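Local coordinates for protein UL16 (Human herpesvirus 5 strain ad169, PDB 2WY3) that helps human cytomegalovirus evade natural killer cells by sequestering ligands of the activating receptor KLRK1 inside the infected cell and blocking their interaction with the receptor, at residues 32-37 against 100-105; 36-41 against 124-129; 49-54 against 96-101; 63-68 against 83-88. All blocks are in the same frame, centred on the assembly; numbering follows the deposited sequence. Where two conformers were deposited one is given.

From the N terminus, residues 32-37, leading into strand 34-41, pair with residues 100-105 in interaction 1; residues 36-41 of that strand pack on residues 124-129 in interaction 2. Both loops start from this strand, sharing Ser36 and Ile37, and interaction 2 closes later in the chain. Interaction 3 (49-54 with 96-101) is nested within the loop of interaction 2 and ends on the same strand as interaction 1, sharing Thr100 and Ser101. Interaction 4 (63-68 with 83-88) closes the innermost loop, nested in all the others. Interaction 1 joins neighbours within the three-stranded sheet; interactions 2, 3 and 4 tie that sheet to the larger mixed one.

Interaction 1 of 4, residues 32-37 against 100-105; sequences GMCISI and TSRMVT
This is an antiparallel strand pairing within the three-stranded sheet, joining the edge strand 34-41 to the central strand 95-102 and continuing into the loop beyond it. Ser36 and Thr100 form a hydrogen-bonded pair: Ser36 N donates to Thr100 O at 2.8 Å and Thr100 N to Ser36 O at 2.8 Å, both almost straight. Ile35 faces Ser101 as a non-hydrogen-bonded pair, and Ile35 CG1 lies 3.8 Å from Ser101 OG. The sheet is one layer of a beta sandwich consistent with an immunoglobulin-like fold. Ser36 and Thr100 share the inward face, where a water lies 2.7 Å from Ser36 OG and 2.7 Å from Thr100 OG1; Trp65 NE1 also hydrogen-bonds to Thr100 OG1. Arg102 N still donates to Cys34 O at 3.0 Å, while a second water accepts from Cys34 N and donates to Arg102 O. Val104 then turns back over the backbone. Its CG2, beside its own backbone N and opposite the carbonyl carbon, reaches to 3.3 Å from Cys34 N and 3.7 Å from Cys34 CB. Arg102 runs its aliphatic chain past the Cys34 sulfur before its guanidinium engages Asn82, Tyr112 and the ring of Phe53.

Interaction 2 of 4, residues 36-41 against 124-129; sequences SICYYE and IIERLY. With NAG (2-acetamido-2-deoxy-beta-D-glucopyranose), chain I.
Strands 36-41 and 126-129 run antiparallel, their short axes 8.3 Å apart, too far for backbone pairing, so side chains and waters join them. Ile125 drives its terminal methyl into the face of Tyr40: CD1 sits 3.6 Å from the ring centroid, a CH-pi contact only 12° off the ring normal. The same CD1 lies 3.4 Å from Tyr39 O. Ile125 places CG1 between its backbone N and carbonyl carbon (chi1 65°), which directs CD1 across to the ring. At the other end Leu128 CD2 packs at 3.8 Å on Ser36 CB. Between these apolar contacts Glu126 stretches out with CG opposite its backbone N (chi1 -178°), its CB 3.8 Å from Cys38 SG, and its carboxylate spans two backbone amides through water. One water accepts from Ile37 N and donates to Glu126 OE2 at 2.6 Å; another accepts from Tyr39 N and donates to Glu126 OE1 at 2.6 Å. Trp28 NE1 also binds Glu126 OE2. Off the strand-strand contact, the acetyl methyl C8 of a glycan NAG lies 3.2 Å from Glu41 OE1. The contact links the two layers of the beta sandwich at one side, where strand 121-131 is flanked by 27-31 and 110-118. From 110-118, Cys114 joins the same two sheets by its disulfide with Cys38, and Leu115 O binds the Tyr40 hydroxyl.

Interaction 3 of 4, residues 49-54 against 96-101; sequences IGVAFT and TKLYTS
Leu98 CD1 stands over the face of the peptide between Ile49 and Gly50, 3.8 Å from Gly50 N and 3.8 Å from Gly50 CA. The same methyl also touches two residues flanking Gly50: it lies 3.9 Å from Ile49 CD1 and 4.1 Å from Val51 CG2. Leu98 thus fits over three consecutive residues of the facing strand. Ile49 approaches it obliquely; with chi1 at 54°, its CG1 is flanked by both main-chain arms, and its CD1 touches both branches of Leu98, with Leu98 CD2 also at 3.9 Å. Val51 and Leu98 instead lie alongside one another, pointing opposite ways. Further along, Val51 CG2 reaches 3.8 Å from Thr100 OG1, an apolar methyl beside a hydroxyl already bonded to Trp65. All of these touching residues are buried. The strands run roughly parallel at 26°, with 8.4 Å between their short axes, the face-to-face packing of two layers in a beta sandwich. Strand 49-55 lies between 110-118 and 62-68 in the mixed sheet, while 95-102 lies between 34-41 and 82-89; Tyr40 from 34-41 and Trp65 and Tyr67 from 62-68 close round Leu98.

Interaction 4 of 4, residues 63-68 against 83-88; sequences DLWLYQ and ILQDGL
The CG methylene of Gln85 lies almost exactly above the centre of the five-membered ring of Trp65, a CH-pi contact 3.4 Å from the centroid and only 1° off the ring normal. The amide beyond it, its plane 10° from the ring plane, lies over the CB side of the indole, Gln85 CD 3.7 Å from Trp65 CG. The Gln85 amide is pinned at both ends: OE1 accepts from Phe76 N, and NE2 bonds to Asn75 OD1. The six-membered part of the indole continues to the backbone of Asp86, Trp65 CH2 lying 3.6 Å from Asp86 C. Tyr67, whose CD2 sits at the edge of the Trp65 ring, carries the contact on. The lack of a side chain on Gly87 lets the phenol come directly against the backbone, so that Gly87 CA stands over the Tyr67 ring face, 4.0 Å from its centroid and 3.5 Å from Tyr67 CZ. Asp86 OD1 approaches the edge of that ring, 3.4 Å from Tyr67 CE2. Both carboxylate oxygens are engaged by another protein chain: OD1 pairs with a basic side chain, OD2 hydrogen-bonds with a polar one. The two layers of the beta sandwich pack here at 23°, 7.9 Å between the short axes. Strand 62-68 lies between 49-55 and 71-74 in the mixed sheet; 82-89, one of the two outer strands of the three-stranded sheet within this chain, carries a classic beta bulge where Ile83 and Leu84 both face Ser101 of 95-102, the strand whose Leu98 touches Tyr67.

Interaction 1 of 4, residues 32-37 against 100-105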
# COMPACT_ATOMS: atom_id res chain seq x y z
N GLY B 32 12.72 4.62 -12.53
CA GLY B 32 12.82 5.74 -11.59
C GLY B 32 12.09 5.49 -10.29
O GLY B 32 12.00 6.37 -9.44
N MET B 33 11.55 4.29 -10.13
CA MET B 33 10.81 3.95 -8.91
C MET B 33 11.10 2.50 -8.52
O MET B 33 11.21 1.62 -9.39
CB MET B 33 9.30 4.18 -9.11
CG MET B 33 8.40 3.56 -8.03
SD MET B 33 6.63 3.99 -8.21
CE MET B 33 6.70 5.71 -7.83
N CYS B 34 11.26 2.25 -7.23
CA CYS B 34 11.39 0.88 -6.75
C CYS B 34 10.36 0.64 -5.65
O CYS B 34 10.65 0.84 -4.47
CB CYS B 34 12.79 0.59 -6.20
SG CYS B 34 12.92 -1.10 -5.52
N ILE B 35 9.16 0.26 -6.06
CA ILE B 35 8.11 -0.13 -5.13
C ILE B 35 7.53 -1.45 -5.61
O ILE B 35 6.87 -1.51 -6.65
CB ILE B 35 6.99 0.92 -5.07
CG1 ILE B 35 7.54 2.25 -4.54
CG2 ILE B 35 5.83 0.42 -4.19
CD1 ILE B 35 6.50 3.37 -4.50
N SER B 36 7.80 -2.50 -4.84
CA SER B 36 7.25 -3.82 -5.09
C SER B 36 6.30 -4.16 -3.96
O SER B 36 6.64 -4.01 -2.78
CB SER B 36 8.41 -4.83 -5.15
OG SER B 36 8.03 -6.12 -4.73
N ILE B 37 5.09 -4.57 -4.32
CA ILE B 37 4.07 -4.94 -3.33
C ILE B 37 3.50 -6.30 -3.74
O ILE B 37 2.67 -6.38 -4.63
CB ILE B 37 2.94 -3.91 -3.27
CG1 ILE B 37 3.53 -2.50 -3.04
CG2 ILE B 37 1.95 -4.29 -2.16
CD1 ILE B 37 2.53 -1.34 -3.22
N THR B 100 8.41 -3.83 -0.58
CA THR B 100 9.80 -3.45 -0.74
C THR B 100 9.86 -2.12 -1.47
O THR B 100 9.58 -2.05 -2.67
CB THR B 100 10.59 -4.51 -1.55
OG1 THR B 100 10.39 -5.81 -0.97
CG2 THR B 100 12.08 -4.16 -1.57
N SER B 101 10.20 -1.06 -0.74
CA SER B 101 10.34 0.27 -1.34
C SER B 101 11.74 0.77 -1.03
O SER B 101 12.18 0.74 0.11
CB SER B 101 9.29 1.23 -0.76
OG SER B 101 9.46 2.55 -1.25
N ARG B 102 12.45 1.22 -2.06
CA ARG B 102 13.83 1.66 -1.89
C ARG B 102 14.09 2.87 -2.76
O ARG B 102 13.42 3.06 -3.78
CB ARG B 102 14.79 0.55 -2.33
CG ARG B 102 14.38 -0.85 -1.89
CD ARG B 102 15.44 -1.87 -2.32
NE ARG B 102 16.52 -1.98 -1.35
CZ ARG B 102 17.64 -2.67 -1.55
NH1 ARG B 102 17.87 -3.28 -2.71
NH2 ARG B 102 18.56 -2.73 -0.58
N MET B 103 15.09 3.66 -2.37
CA MET B 103 15.60 4.69 -3.25
C MET B 103 16.20 4.01 -4.47
O MET B 103 16.84 2.97 -4.36
CB MET B 103 16.66 5.53 -2.53
CG MET B 103 16.11 6.23 -1.29
SD MET B 103 17.35 7.28 -0.49
CE MET B 103 18.62 6.09 -0.13
N VAL B 104 15.97 4.60 -5.64
CA VAL B 104 16.49 4.06 -6.89
C VAL B 104 17.87 4.64 -7.19
O VAL B 104 18.03 5.85 -7.36
CB VAL B 104 15.53 4.32 -8.07
CG1 VAL B 104 16.11 3.76 -9.36
CG2 VAL B 104 14.17 3.69 -7.78
N THR B 105 18.87 3.76 -7.22
CA THR B 105 20.25 4.17 -7.44
C THR B 105 20.95 3.12 -8.28
O THR B 105 20.39 2.04 -8.53
CB THR B 105 21.03 4.27 -6.12
OG1 THR B 105 21.24 2.95 -5.60
CG2 THR B 105 20.26 5.10 -5.09
O HOH W 1 11.34 4.43 -5.37
O HOH W 2 8.08 -6.75 -2.12

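Interaction 2 of 4, residues 36-41 against 124-129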
# COMPACT_ATOMS: atom_id res chain seq x y z
N SER B 36 7.80 -2.50 -4.84
CA SER B 36 7.25 -3.82 -5.09
C SER B 36 6.30 -4.16 -3.96
O SER B 36 6.64 -4.01 -2.78
CB SER B 36 8.41 -4.83 -5.15
OG SER B 36 8.03 -6.12 -4.73
N ILE B 37 5.09 -4.57 -4.32
CA ILE B 37 4.07 -4.94 -3.33
C ILE B 37 3.50 -6.30 -3.74
O ILE B 37 2.67 -6.38 -4.63
CB ILE B 37 2.94 -3.91 -3.27
CG1 ILE B 37 3.53 -2.50 -3.04
CG2 ILE B 37 1.95 -4.29 -2.16
CD1 ILE B 37 2.53 -1.34 -3.22
N CYS B 38 3.96 -7.36 -3.09
CA CYS B 38 3.57 -8.70 -3.49
C CYS B 38 2.46 -9.30 -2.63
O CYS B 38 2.45 -9.13 -1.42
CB CYS B 38 4.79 -9.58 -3.51
SG CYS B 38 5.91 -9.00 -4.83
N TYR B 39 1.54 -9.99 -3.29
CA TYR B 39 0.26 -10.38 -2.74
C TYR B 39 0.23 -11.88 -2.46
O TYR B 39 0.30 -12.69 -3.40
CB TYR B 39 -0.76 -10.01 -3.81
CG TYR B 39 -2.22 -10.04 -3.47
CD1 TYR B 39 -2.93 -8.85 -3.30
CD2 TYR B 39 -2.91 -11.23 -3.39
CE1 TYR B 39 -4.28 -8.85 -3.03
CE2 TYR B 39 -4.28 -11.24 -3.11
CZ TYR B 39 -4.95 -10.05 -2.94
OH TYR B 39 -6.30 -10.06 -2.67
N TYR B 40 0.13 -12.25 -1.19
CA TYR B 40 0.16 -13.66 -0.78
C TYR B 40 -1.14 -14.04 -0.07
O TYR B 40 -1.44 -13.52 1.00
CB TYR B 40 1.28 -13.89 0.23
CG TYR B 40 2.70 -13.82 -0.31
CD1 TYR B 40 3.42 -14.98 -0.57
CD2 TYR B 40 3.32 -12.59 -0.51
CE1 TYR B 40 4.73 -14.92 -1.03
CE2 TYR B 40 4.61 -12.52 -0.98
CZ TYR B 40 5.31 -13.68 -1.25
OH TYR B 40 6.60 -13.59 -1.71
N GLU B 41 -1.89 -14.97 -0.64
CA GLU B 41 -3.08 -15.47 0.04
C GLU B 41 -2.75 -16.66 0.94
O GLU B 41 -1.85 -17.45 0.62
CB GLU B 41 -4.13 -15.89 -1.00
CG GLU B 41 -4.51 -14.73 -1.90
CD GLU B 41 -5.49 -15.09 -2.99
OE1 GLU B 41 -5.13 -15.89 -3.88
OE2 GLU B 41 -6.62 -14.54 -2.97
N ILE B 124 7.91 -17.90 -8.39
CA ILE B 124 8.02 -16.46 -8.31
C ILE B 124 6.65 -15.89 -8.58
O ILE B 124 6.13 -16.02 -9.69
CB ILE B 124 9.03 -15.90 -9.33
CG1 ILE B 124 10.44 -16.40 -9.00
CG2 ILE B 124 8.99 -14.37 -9.29
CD1 ILE B 124 11.50 -16.07 -10.08
N ILE B 125 6.03 -15.31 -7.56
CA ILE B 125 4.65 -14.85 -7.78
C ILE B 125 4.62 -13.52 -8.52
O ILE B 125 3.67 -13.22 -9.25
CB ILE B 125 3.84 -14.80 -6.47
CG1 ILE B 125 4.39 -13.75 -5.51
CG2 ILE B 125 3.81 -16.17 -5.81
CD1 ILE B 125 3.50 -13.56 -4.29
N GLU B 126 5.67 -12.73 -8.35
CA GLU B 126 5.78 -11.45 -9.06
C GLU B 126 7.22 -11.06 -9.22
O GLU B 126 8.03 -11.24 -8.30
CB GLU B 126 5.03 -10.35 -8.29
CG GLU B 126 5.05 -9.01 -9.00
CD GLU B 126 4.15 -7.95 -8.35
OE1 GLU B 126 3.23 -8.31 -7.56
OE2 GLU B 126 4.37 -6.76 -8.63
N ARG B 127 7.55 -10.53 -10.39
CA ARG B 127 8.91 -10.09 -10.68
C ARG B 127 8.85 -8.63 -11.10
O ARG B 127 8.05 -8.26 -11.96
CB ARG B 127 9.52 -10.93 -11.80
CG ARG B 127 10.79 -10.32 -12.43
CD ARG B 127 11.39 -11.31 -13.42
NE ARG B 127 11.97 -12.47 -12.75
CZ ARG B 127 12.31 -13.60 -13.36
NH1 ARG B 127 12.11 -13.75 -14.66
NH2 ARG B 127 12.85 -14.59 -12.65
N LEU B 128 9.68 -7.80 -10.47
CA LEU B 128 9.73 -6.39 -10.83
C LEU B 128 11.15 -6.05 -11.26
O LEU B 128 12.10 -6.29 -10.52
CB LEU B 128 9.34 -5.52 -9.64
CG LEU B 128 9.67 -4.04 -9.82
CD1 LEU B 128 8.74 -3.43 -10.89
CD2 LEU B 128 9.57 -3.29 -8.47
N TYR B 129 11.29 -5.50 -12.47
CA TYR B 129 12.56 -4.93 -12.89
C TYR B 129 12.57 -3.45 -12.56
O TYR B 129 11.59 -2.75 -12.81
CB TYR B 129 12.75 -5.11 -14.39
CG TYR B 129 13.10 -6.53 -14.81
CD1 TYR B 129 14.40 -7.00 -14.71
CD2 TYR B 129 12.12 -7.38 -15.33
CE1 TYR B 129 14.73 -8.28 -15.12
CE2 TYR B 129 12.44 -8.68 -15.74
CZ TYR B 129 13.75 -9.11 -15.63
OH TYR B 129 14.09 -10.39 -16.01
C1 NAG I . -7.79 -19.53 1.98
C2 NAG I . -8.28 -19.82 0.57
C3 NAG I . -9.80 -19.77 0.46
C4 NAG I . -10.44 -20.56 1.59
C5 NAG I . -9.88 -20.11 2.94
C6 NAG I . -10.50 -20.90 4.08
C7 NAG I . -7.01 -19.17 -1.40
C8 NAG I . -6.92 -18.15 -2.49
N2 NAG I . -7.72 -18.83 -0.33
O3 NAG I . -10.20 -20.31 -0.78
O4 NAG I . -11.84 -20.36 1.58
O5 NAG I . -8.48 -20.28 2.96
O6 NAG I . -10.05 -22.24 4.02
O7 NAG I . -6.45 -20.26 -1.51
O HOH W 3 8.56 -8.08 -7.05
O HOH W 4 3.69 -4.88 -7.00
O HOH W 5 1.98 -10.16 -6.17

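Interaction 3 of 4, residues 49-54 against 96-101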
# COMPACT_ATOMS: atom_id res chain seq x y z
N ILE B 49 8.35 -16.71 3.50
CA ILE B 49 8.25 -16.09 2.18
C ILE B 49 9.29 -14.96 2.11
O ILE B 49 9.92 -14.64 3.11
CB ILE B 49 6.83 -15.56 1.93
CG1 ILE B 49 6.37 -14.62 3.06
CG2 ILE B 49 5.85 -16.73 1.83
CD1 ILE B 49 5.04 -13.94 2.78
N GLY B 50 9.50 -14.38 0.94
CA GLY B 50 10.50 -13.33 0.87
C GLY B 50 10.75 -12.79 -0.51
O GLY B 50 10.06 -13.15 -1.47
N VAL B 51 11.77 -11.95 -0.61
CA VAL B 51 12.05 -11.23 -1.84
C VAL B 51 13.55 -11.32 -2.15
O VAL B 51 14.38 -10.99 -1.30
CB VAL B 51 11.66 -9.74 -1.73
CG1 VAL B 51 11.87 -9.05 -3.05
CG2 VAL B 51 10.20 -9.60 -1.27
N ALA B 52 13.87 -11.77 -3.36
CA ALA B 52 15.25 -11.82 -3.83
C ALA B 52 15.53 -10.61 -4.71
O ALA B 52 14.70 -10.23 -5.53
CB ALA B 52 15.49 -13.11 -4.63
N PHE B 53 16.71 -10.01 -4.54
CA PHE B 53 17.14 -8.88 -5.36
C PHE B 53 18.41 -9.24 -6.13
O PHE B 53 19.47 -9.48 -5.53
CB PHE B 53 17.42 -7.65 -4.48
CG PHE B 53 18.18 -6.55 -5.19
CD1 PHE B 53 17.77 -6.08 -6.42
CD2 PHE B 53 19.33 -6.00 -4.62
CE1 PHE B 53 18.47 -5.08 -7.09
CE2 PHE B 53 20.03 -4.99 -5.28
CZ PHE B 53 19.61 -4.53 -6.52
N THR B 54 18.32 -9.26 -7.45
CA THR B 54 19.49 -9.55 -8.29
C THR B 54 19.95 -8.25 -8.94
O THR B 54 19.19 -7.61 -9.66
CB THR B 54 19.13 -10.61 -9.38
OG1 THR B 54 18.71 -11.83 -8.76
CG2 THR B 54 20.33 -10.89 -10.28
N THR B 96 -1.54 -11.47 2.93
CA THR B 96 -0.35 -10.82 3.46
C THR B 96 0.35 -10.14 2.28
O THR B 96 0.53 -10.76 1.25
CB THR B 96 0.61 -11.85 4.07
OG1 THR B 96 -0.04 -12.52 5.15
CG2 THR B 96 1.86 -11.15 4.59
N LYS B 97 0.73 -8.88 2.44
CA LYS B 97 1.50 -8.22 1.38
C LYS B 97 2.92 -8.00 1.86
O LYS B 97 3.14 -7.61 3.02
CB LYS B 97 0.87 -6.87 1.04
CG LYS B 97 -0.40 -6.98 0.22
CD LYS B 97 -1.08 -5.62 0.11
CE LYS B 97 -2.25 -5.66 -0.85
NZ LYS B 97 -3.04 -4.40 -0.77
N LEU B 98 3.89 -8.26 0.99
CA LEU B 98 5.27 -7.90 1.28
C LEU B 98 5.60 -6.62 0.52
O LEU B 98 5.46 -6.56 -0.70
CB LEU B 98 6.22 -9.02 0.84
CG LEU B 98 6.14 -10.37 1.56
CD1 LEU B 98 7.36 -11.22 1.23
CD2 LEU B 98 6.02 -10.17 3.07
N TYR B 99 6.05 -5.60 1.25
CA TYR B 99 6.39 -4.31 0.66
C TYR B 99 7.89 -4.13 0.61
O TYR B 99 8.57 -4.26 1.62
CB TYR B 99 5.83 -3.16 1.51
CG TYR B 99 4.35 -2.97 1.39
CD1 TYR B 99 3.83 -1.93 0.63
CD2 TYR B 99 3.46 -3.83 2.03
CE1 TYR B 99 2.46 -1.74 0.52
CE2 TYR B 99 2.09 -3.65 1.92
CZ TYR B 99 1.60 -2.59 1.16
OH TYR B 99 0.25 -2.40 1.03
N THR B 100 8.41 -3.83 -0.58
CA THR B 100 9.80 -3.45 -0.74
C THR B 100 9.86 -2.12 -1.47
O THR B 100 9.58 -2.05 -2.67
CB THR B 100 10.59 -4.51 -1.55
OG1 THR B 100 10.39 -5.81 -0.97
CG2 THR B 100 12.08 -4.16 -1.57
N SER B 101 10.20 -1.06 -0.74
CA SER B 101 10.34 0.27 -1.34
C SER B 101 11.74 0.77 -1.03
O SER B 101 12.18 0.74 0.11
CB SER B 101 9.29 1.23 -0.76
OG SER B 101 9.46 2.55 -1.25

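Interaction 4 of 4, residues 63-68 against 83-88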
# COMPACT_ATOMS: atom_id res chain seq x y z
N ASP B 63 20.70 -10.43 -3.24
CA ASP B 63 20.37 -10.20 -1.85
C ASP B 63 18.99 -10.79 -1.56
O ASP B 63 18.28 -11.20 -2.48
CB ASP B 63 20.37 -8.70 -1.55
CG ASP B 63 20.68 -8.39 -0.08
OD1 ASP B 63 20.79 -9.34 0.73
OD2 ASP B 63 20.83 -7.20 0.26
N LEU B 64 18.62 -10.84 -0.30
CA LEU B 64 17.40 -11.53 0.08
C LEU B 64 16.87 -10.98 1.38
O LEU B 64 17.64 -10.75 2.31
CB LEU B 64 17.72 -13.02 0.28
CG LEU B 64 16.58 -13.96 0.67
CD1 LEU B 64 15.63 -14.15 -0.51
CD2 LEU B 64 17.13 -15.32 1.14
N TRP B 65 15.56 -10.77 1.47
CA TRP B 65 14.94 -10.58 2.77
C TRP B 65 13.80 -11.57 2.95
O TRP B 65 13.18 -11.97 1.97
CB TRP B 65 14.52 -9.11 3.03
CG TRP B 65 13.26 -8.54 2.35
CD1 TRP B 65 13.20 -7.87 1.16
CD2 TRP B 65 11.93 -8.50 2.91
NE1 TRP B 65 11.90 -7.44 0.93
CE2 TRP B 65 11.11 -7.82 1.98
CE3 TRP B 65 11.36 -8.98 4.10
CZ2 TRP B 65 9.74 -7.61 2.20
CZ3 TRP B 65 9.99 -8.78 4.31
CH2 TRP B 65 9.19 -8.10 3.36
N LEU B 66 13.57 -11.99 4.20
CA LEU B 66 12.65 -13.08 4.49
C LEU B 66 11.67 -12.72 5.60
O LEU B 66 11.99 -11.97 6.51
CB LEU B 66 13.42 -14.34 4.90
CG LEU B 66 14.38 -14.95 3.87
CD1 LEU B 66 15.16 -16.10 4.49
CD2 LEU B 66 13.61 -15.41 2.62
N TYR B 67 10.47 -13.30 5.51
CA TYR B 67 9.35 -12.98 6.40
C TYR B 67 8.73 -14.29 6.88
O TYR B 67 8.57 -15.23 6.10
CB TYR B 67 8.33 -12.17 5.60
CG TYR B 67 7.31 -11.39 6.40
CD1 TYR B 67 5.97 -11.75 6.38
CD2 TYR B 67 7.69 -10.28 7.14
CE1 TYR B 67 5.02 -11.01 7.10
CE2 TYR B 67 6.77 -9.55 7.84
CZ TYR B 67 5.44 -9.91 7.81
OH TYR B 67 4.53 -9.18 8.53
N GLN B 68 8.39 -14.36 8.17
CA GLN B 68 7.76 -15.55 8.74
C GLN B 68 6.97 -15.16 9.98
O GLN B 68 7.48 -14.44 10.84
CB GLN B 68 8.82 -16.59 9.12
CG GLN B 68 8.26 -17.95 9.61
CD GLN B 68 9.34 -18.85 10.20
OE1 GLN B 68 10.35 -18.36 10.71
NE2 GLN B 68 9.13 -20.17 10.14
N ILE B 83 13.24 2.16 2.18
CA ILE B 83 12.19 3.04 2.70
C ILE B 83 11.20 2.17 3.47
O ILE B 83 10.70 2.55 4.54
CB ILE B 83 11.47 3.75 1.54
CG1 ILE B 83 12.45 4.70 0.83
CG2 ILE B 83 10.22 4.50 2.04
CD1 ILE B 83 12.00 5.17 -0.54
N LEU B 84 10.90 1.01 2.89
CA LEU B 84 10.04 0.03 3.52
C LEU B 84 10.48 -1.37 3.10
O LEU B 84 10.74 -1.63 1.92
CB LEU B 84 8.59 0.24 3.11
CG LEU B 84 7.51 -0.68 3.72
CD1 LEU B 84 7.58 -0.67 5.24
CD2 LEU B 84 6.14 -0.20 3.25
N GLN B 85 10.56 -2.27 4.08
CA GLN B 85 10.97 -3.64 3.81
C GLN B 85 10.32 -4.55 4.86
O GLN B 85 10.99 -5.04 5.78
CB GLN B 85 12.50 -3.75 3.87
CG GLN B 85 13.07 -5.11 3.42
CD GLN B 85 14.18 -5.59 4.35
OE1 GLN B 85 15.37 -5.49 4.02
NE2 GLN B 85 13.80 -6.09 5.53
N ASP B 86 9.02 -4.76 4.72
CA ASP B 86 8.25 -5.43 5.76
C ASP B 86 6.95 -5.94 5.17
O ASP B 86 6.58 -5.57 4.05
CB ASP B 86 7.95 -4.41 6.87
CG ASP B 86 7.58 -5.05 8.20
OD1 ASP B 86 7.60 -6.29 8.33
OD2 ASP B 86 7.29 -4.28 9.14
N GLY B 87 6.25 -6.77 5.93
CA GLY B 87 4.97 -7.29 5.47
C GLY B 87 3.84 -6.70 6.29
O GLY B 87 4.07 -6.11 7.35
N LEU B 88 2.62 -6.86 5.81
CA LEU B 88 1.45 -6.51 6.61
C LEU B 88 0.28 -7.39 6.20
O LEU B 88 0.18 -7.83 5.07
CB LEU B 88 1.10 -5.03 6.45
CG LEU B 88 0.63 -4.44 5.13
CD1 LEU B 88 -0.72 -4.99 4.70
CD2 LEU B 88 0.54 -2.93 5.32